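Local atomic coordinates of nisin leader peptide-processing serine protease NisP (Lactococcus lactis subsp. lactis, PDB entry 4MZD), a protein that is a subtilisin-like serine protease that removes the leader peptide from the nisin precursor, a late step in making this antibiotic. Residues 90-103 with 166-178. Residues are numbered along the deposited sequence; the frame is centred on the assembly and turned at random.
Sequences PSKKISVGIIDSGI and PGITVNIYRVFGE
Strands 95-100 and 169-174 run parallel, joined by six backbone hydrogen bonds. Val96 N starts the ladder on Thr169 O; Ile98 N then reaches Asn171 O at 2.8 Å, and Val175 N, just past its strand, closes it on Asp100 O, also at 2.8 Å. Where Val96, Val170, Ile98 and Ile172 share a face, the packing is aliphatic; Asp100 and Arg174 continue that face. Ile98 sets CG1 anti to its carbonyl carbon (chi1 -50°) and stays extended at chi2 (175°), which together bring CD1 to Val170 CB at 3.8 Å. Past the strand end, Ile103 lies at about a right angle over Ile172, CG2 to CG1 3.7 Å, and helix 147-156 packs against both Ile98 and Ile103. Ile99 and Tyr173 occupy the other face. There the tyrosine ring turns an edge to Gly97, CE2 to CA 3.9 Å, while its OH is hydrogen-bonded to Asp196. At the strand starts, one water ties Ser91 O and Ile94 O to Thr169 N. At the ladder's end, Arg174 lays CG and CD against Ser101 O; NE hydrogen-bonds Asp140 O, NH1 salt-bridges Glu134 and NH2 donates to Phe176 O. Asp100 OD1 takes Ser101 N at 2.7 Å and also His147 ND1, consistent with the predicted Asp100-His147-Ser353 charge relay, its aspartate ending a strand in the parallel core of the subtilisin-like catalytic domain.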
loop_
_atom_site.group_PDB
_atom_site.type_symbol
_atom_site.label_atom_id
_atom_site.label_comp_id
_atom_site.label_asym_id
_atom_site.label_seq_id
_atom_site.Cartn_x
_atom_site.Cartn_y
_atom_site.Cartn_z
ATOM N N PRO A 90 -17.859 -3.399 10.897
ATOM C CA PRO A 90 -16.874 -4.117 11.713
ATOM C C PRO A 90 -16.946 -3.804 13.202
ATOM O O PRO A 90 -17.374 -2.725 13.623
ATOM C CB PRO A 90 -15.535 -3.631 11.148
ATOM C CG PRO A 90 -15.847 -2.257 10.622
ATOM C CD PRO A 90 -17.235 -2.361 10.057
ATOM N N SER A 91 -16.510 -4.780 13.988
ATOM C CA SER A 91 -16.332 -4.618 15.419
ATOM C C SER A 91 -15.051 -3.846 15.708
ATOM O O SER A 91 -14.288 -3.511 14.801
ATOM C CB SER A 91 -16.245 -5.985 16.092
ATOM O OG SER A 91 -14.935 -6.523 15.968
ATOM N N LYS A 92 -14.803 -3.595 16.990
ATOM C CA LYS A 92 -13.589 -2.913 17.420
ATOM C C LYS A 92 -12.415 -3.866 17.619
ATOM O O LYS A 92 -11.320 -3.438 17.983
ATOM C CB LYS A 92 -13.845 -2.125 18.704
ATOM C CG LYS A 92 -14.807 -0.965 18.529
ATOM C CD LYS A 92 -14.332 -0.005 17.454
ATOM C CE LYS A 92 -15.107 1.300 17.507
ATOM N NZ LYS A 92 -14.681 2.236 16.438
ATOM N N LYS A 93 -12.634 -5.158 17.386
ATOM C CA LYS A 93 -11.586 -6.149 17.617
ATOM C C LYS A 93 -10.565 -6.226 16.476
ATOM O O LYS A 93 -9.432 -6.654 16.682
ATOM C CB LYS A 93 -12.204 -7.526 17.853
ATOM C CG LYS A 93 -12.967 -7.655 19.152
ATOM C CD LYS A 93 -13.475 -9.074 19.341
ATOM C CE LYS A 93 -12.357 -10.101 19.179
ATOM N NZ LYS A 93 -12.086 -10.448 17.751
ATOM N N ILE A 94 -10.967 -5.808 15.285
ATOM C CA ILE A 94 -10.123 -5.882 14.099
ATOM C C ILE A 94 -9.375 -4.564 13.919
ATOM O O ILE A 94 -9.904 -3.491 14.224
ATOM C CB ILE A 94 -10.996 -6.187 12.851
ATOM C CG1 ILE A 94 -10.154 -6.298 11.583
ATOM C CG2 ILE A 94 -12.080 -5.125 12.660
ATOM C CD1 ILE A 94 -9.173 -7.442 11.595
ATOM N N SER A 95 -8.141 -4.641 13.432
ATOM C CA SER A 95 -7.431 -3.426 13.062
ATOM C C SER A 95 -6.485 -3.670 11.908
ATOM O O SER A 95 -6.052 -4.796 11.659
ATOM C CB SER A 95 -6.651 -2.855 14.243
ATOM O OG SER A 95 -5.674 -3.778 14.687
ATOM N N VAL A 96 -6.176 -2.588 11.207
ATOM C CA VAL A 96 -5.142 -2.597 10.186
ATOM C C VAL A 96 -3.948 -1.804 10.696
ATOM O O VAL A 96 -4.100 -0.671 11.173
ATOM C CB VAL A 96 -5.635 -1.973 8.862
ATOM C CG1 VAL A 96 -4.536 -2.007 7.817
ATOM C CG2 VAL A 96 -6.887 -2.701 8.356
ATOM N N GLY A 97 -2.762 -2.401 10.613
ATOM C CA GLY A 97 -1.545 -1.682 10.929
ATOM C C GLY A 97 -1.000 -1.031 9.674
ATOM O O GLY A 97 -0.747 -1.716 8.684
ATOM N N ILE A 98 -0.834 0.287 9.701
ATOM C CA ILE A 98 -0.412 1.025 8.521
ATOM C C ILE A 98 1.058 1.401 8.646
ATOM O O ILE A 98 1.432 2.197 9.514
ATOM C CB ILE A 98 -1.240 2.303 8.304
ATOM C CG1 ILE A 98 -2.742 2.018 8.378
ATOM C CG2 ILE A 98 -0.882 2.932 6.957
ATOM C CD1 ILE A 98 -3.580 3.283 8.288
ATOM N N ILE A 99 1.886 0.808 7.790
ATOM C CA ILE A 99 3.323 1.051 7.798
ATOM C C ILE A 99 3.604 2.062 6.689
ATOM O O ILE A 99 3.574 1.732 5.504
ATOM C CB ILE A 99 4.086 -0.263 7.576
ATOM C CG1 ILE A 99 3.784 -1.232 8.730
ATOM C CG2 ILE A 99 5.576 0.002 7.457
ATOM C CD1 ILE A 99 4.469 -2.595 8.619
ATOM N N ASP A 100 3.821 3.314 7.078
ATOM C CA ASP A 100 3.815 4.400 6.109
ATOM C C ASP A 100 4.438 5.644 6.739
ATOM O O ASP A 100 5.262 5.529 7.650
ATOM C CB ASP A 100 2.386 4.639 5.588
ATOM C CG ASP A 100 2.362 5.123 4.153
ATOM O OD1 ASP A 100 2.796 6.268 3.924
ATOM O OD2 ASP A 100 1.893 4.370 3.270
ATOM N N SER A 101 4.051 6.830 6.280
ATOM C CA SER A 101 4.704 8.046 6.768
ATOM C C SER A 101 4.102 8.624 8.049
ATOM O O SER A 101 4.424 9.752 8.415
ATOM C CB SER A 101 4.751 9.125 5.680
ATOM O OG SER A 101 3.466 9.648 5.405
ATOM N N GLY A 102 3.256 7.858 8.738
ATOM C CA GLY A 102 2.579 8.355 9.919
ATOM C C GLY A 102 1.166 8.785 9.588
ATOM O O GLY A 102 0.626 8.429 8.540
ATOM N N ILE A 103 0.545 9.551 10.477
ATOM C CA ILE A 103 -0.813 10.001 10.223
ATOM C C ILE A 103 -1.036 11.352 10.874
ATOM O O ILE A 103 -0.357 11.702 11.838
ATOM C CB ILE A 103 -1.851 8.974 10.759
ATOM C CG1 ILE A 103 -3.214 9.111 10.059
ATOM C CG2 ILE A 103 -1.988 9.076 12.282
ATOM C CD1 ILE A 103 -4.184 7.994 10.394
ATOM N N PRO A 166 -15.242 2.131 6.554
ATOM C CA PRO A 166 -15.307 3.365 7.343
ATOM C C PRO A 166 -15.277 3.107 8.846
ATOM O O PRO A 166 -16.069 2.323 9.371
ATOM C CB PRO A 166 -16.642 3.983 6.910
ATOM C CG PRO A 166 -16.833 3.469 5.510
ATOM C CD PRO A 166 -16.331 2.054 5.564
ATOM N N GLY A 167 -14.348 3.771 9.522
ATOM C CA GLY A 167 -14.238 3.691 10.961
ATOM C C GLY A 167 -13.500 2.478 11.505
ATOM O O GLY A 167 -13.329 2.361 12.718
ATOM N N ILE A 168 -13.051 1.569 10.640
ATOM C CA ILE A 168 -12.287 0.425 11.121
ATOM C C ILE A 168 -11.015 0.911 11.819
ATOM O O ILE A 168 -10.395 1.889 11.410
ATOM C CB ILE A 168 -11.989 -0.585 9.985
ATOM C CG1 ILE A 168 -11.737 -1.983 10.543
ATOM C CG2 ILE A 168 -10.840 -0.105 9.098
ATOM C CD1 ILE A 168 -11.865 -3.065 9.486
ATOM N N THR A 169 -10.625 0.235 12.887
ATOM C CA THR A 169 -9.487 0.679 13.678
ATOM C C THR A 169 -8.193 0.589 12.883
ATOM O O THR A 169 -7.919 -0.424 12.231
ATOM C CB THR A 169 -9.370 -0.144 14.970
ATOM O OG1 THR A 169 -10.593 -0.022 15.704
ATOM C CG2 THR A 169 -8.232 0.355 15.834
ATOM N N VAL A 170 -7.409 1.662 12.929
ATOM C CA VAL A 170 -6.075 1.660 12.339
ATOM C C VAL A 170 -5.025 2.018 13.382
ATOM O O VAL A 170 -5.224 2.925 14.207
ATOM C CB VAL A 170 -5.967 2.603 11.120
ATOM C CG1 VAL A 170 -6.890 2.123 10.020
ATOM C CG2 VAL A 170 -6.261 4.044 11.498
ATOM N N ASN A 171 -3.918 1.279 13.346
ATOM C CA ASN A 171 -2.764 1.538 14.188
ATOM C C ASN A 171 -1.606 1.960 13.291
ATOM O O ASN A 171 -1.518 1.502 12.154
ATOM C CB ASN A 171 -2.428 0.303 15.019
ATOM C CG ASN A 171 -3.495 0.003 16.056
ATOM O OD1 ASN A 171 -3.870 0.866 16.845
ATOM N ND2 ASN A 171 -4.006 -1.213 16.038
ATOM N N ILE A 172 -0.742 2.839 13.784
ATOM C CA ILE A 172 0.153 3.614 12.931
ATOM C C ILE A 172 1.621 3.339 13.215
ATOM O O ILE A 172 2.089 3.520 14.339
ATOM C CB ILE A 172 -0.112 5.119 13.137
ATOM C CG1 ILE A 172 -1.604 5.427 12.974
ATOM C CG2 ILE A 172 0.766 5.960 12.228
ATOM C CD1 ILE A 172 -2.159 5.061 11.632
ATOM N N TYR A 173 2.346 2.938 12.169
ATOM C CA TYR A 173 3.763 2.597 12.269
ATOM C C TYR A 173 4.522 3.449 11.264
ATOM O O TYR A 173 4.396 3.261 10.054
ATOM C CB TYR A 173 3.966 1.084 12.055
ATOM C CG TYR A 173 3.123 0.337 13.053
ATOM C CD1 TYR A 173 3.564 0.152 14.357
ATOM C CD2 TYR A 173 1.842 -0.089 12.732
ATOM C CE1 TYR A 173 2.761 -0.459 15.303
ATOM C CE2 TYR A 173 1.032 -0.704 13.675
ATOM C CZ TYR A 173 1.497 -0.890 14.954
ATOM O OH TYR A 173 0.684 -1.493 15.886
ATOM N N ARG A 174 5.274 4.424 11.768
ATOM C CA ARG A 174 5.913 5.399 10.897
ATOM C C ARG A 174 7.304 4.944 10.478
ATOM O O ARG A 174 8.165 4.687 11.326
ATOM C CB ARG A 174 5.990 6.768 11.573
ATOM C CG ARG A 174 6.531 7.850 10.654
ATOM C CD ARG A 174 6.272 9.266 11.131
ATOM N NE ARG A 174 7.130 9.685 12.232
ATOM C CZ ARG A 174 8.329 10.253 12.099
ATOM N NH1 ARG A 174 8.999 10.619 13.183
ATOM N NH2 ARG A 174 8.852 10.477 10.906
ATOM N N VAL A 175 7.511 4.862 9.163
ATOM C CA VAL A 175 8.795 4.461 8.595
ATOM C C VAL A 175 9.343 5.475 7.591
ATOM O O VAL A 175 10.366 5.225 6.957
ATOM C CB VAL A 175 8.747 3.050 7.955
ATOM C CG1 VAL A 175 8.390 2.000 8.998
ATOM C CG2 VAL A 175 7.789 3.014 6.772
ATOM N N PHE A 176 8.677 6.616 7.445
ATOM C CA PHE A 176 9.202 7.709 6.633
ATOM C C PHE A 176 9.198 8.985 7.446
ATOM O O PHE A 176 8.281 9.226 8.240
ATOM C CB PHE A 176 8.345 7.981 5.392
ATOM C CG PHE A 176 8.387 6.894 4.359
ATOM C CD1 PHE A 176 9.316 6.926 3.327
ATOM C CD2 PHE A 176 7.486 5.845 4.410
ATOM C CE1 PHE A 176 9.341 5.933 2.367
ATOM C CE2 PHE A 176 7.514 4.841 3.467
ATOM C CZ PHE A 176 8.441 4.887 2.438
ATOM N N GLY A 177 10.215 9.808 7.205
ATOM C CA GLY A 177 10.231 11.188 7.640
ATOM C C GLY A 177 9.670 12.026 6.509
ATOM O O GLY A 177 8.458 12.136 6.349
ATOM N N GLU A 178 10.552 12.592 5.692
ATOM C CA GLU A 178 10.106 13.370 4.546
ATOM C C GLU A 178 10.585 12.825 3.208
ATOM O O GLU A 178 10.226 13.365 2.160
ATOM C CB GLU A 178 10.514 14.832 4.697
ATOM C CG GLU A 178 9.792 15.528 5.816
ATOM C CD GLU A 178 10.184 16.975 5.912
ATOM O OE1 GLU A 178 11.362 17.252 6.227
ATOM O OE2 GLU A 178 9.322 17.839 5.654
HETATM O O HOH W 1 -12.078 -1.787 14.332
HETATM O O HOH W 2 -10.585 -0.779 18.330
HETATM O O HOH W 3 -11.961 2.473 15.887
HETATM O O HOH W 4 -15.135 0.208 14.075
HETATM O O HOH W 5 6.235 11.789 7.966
#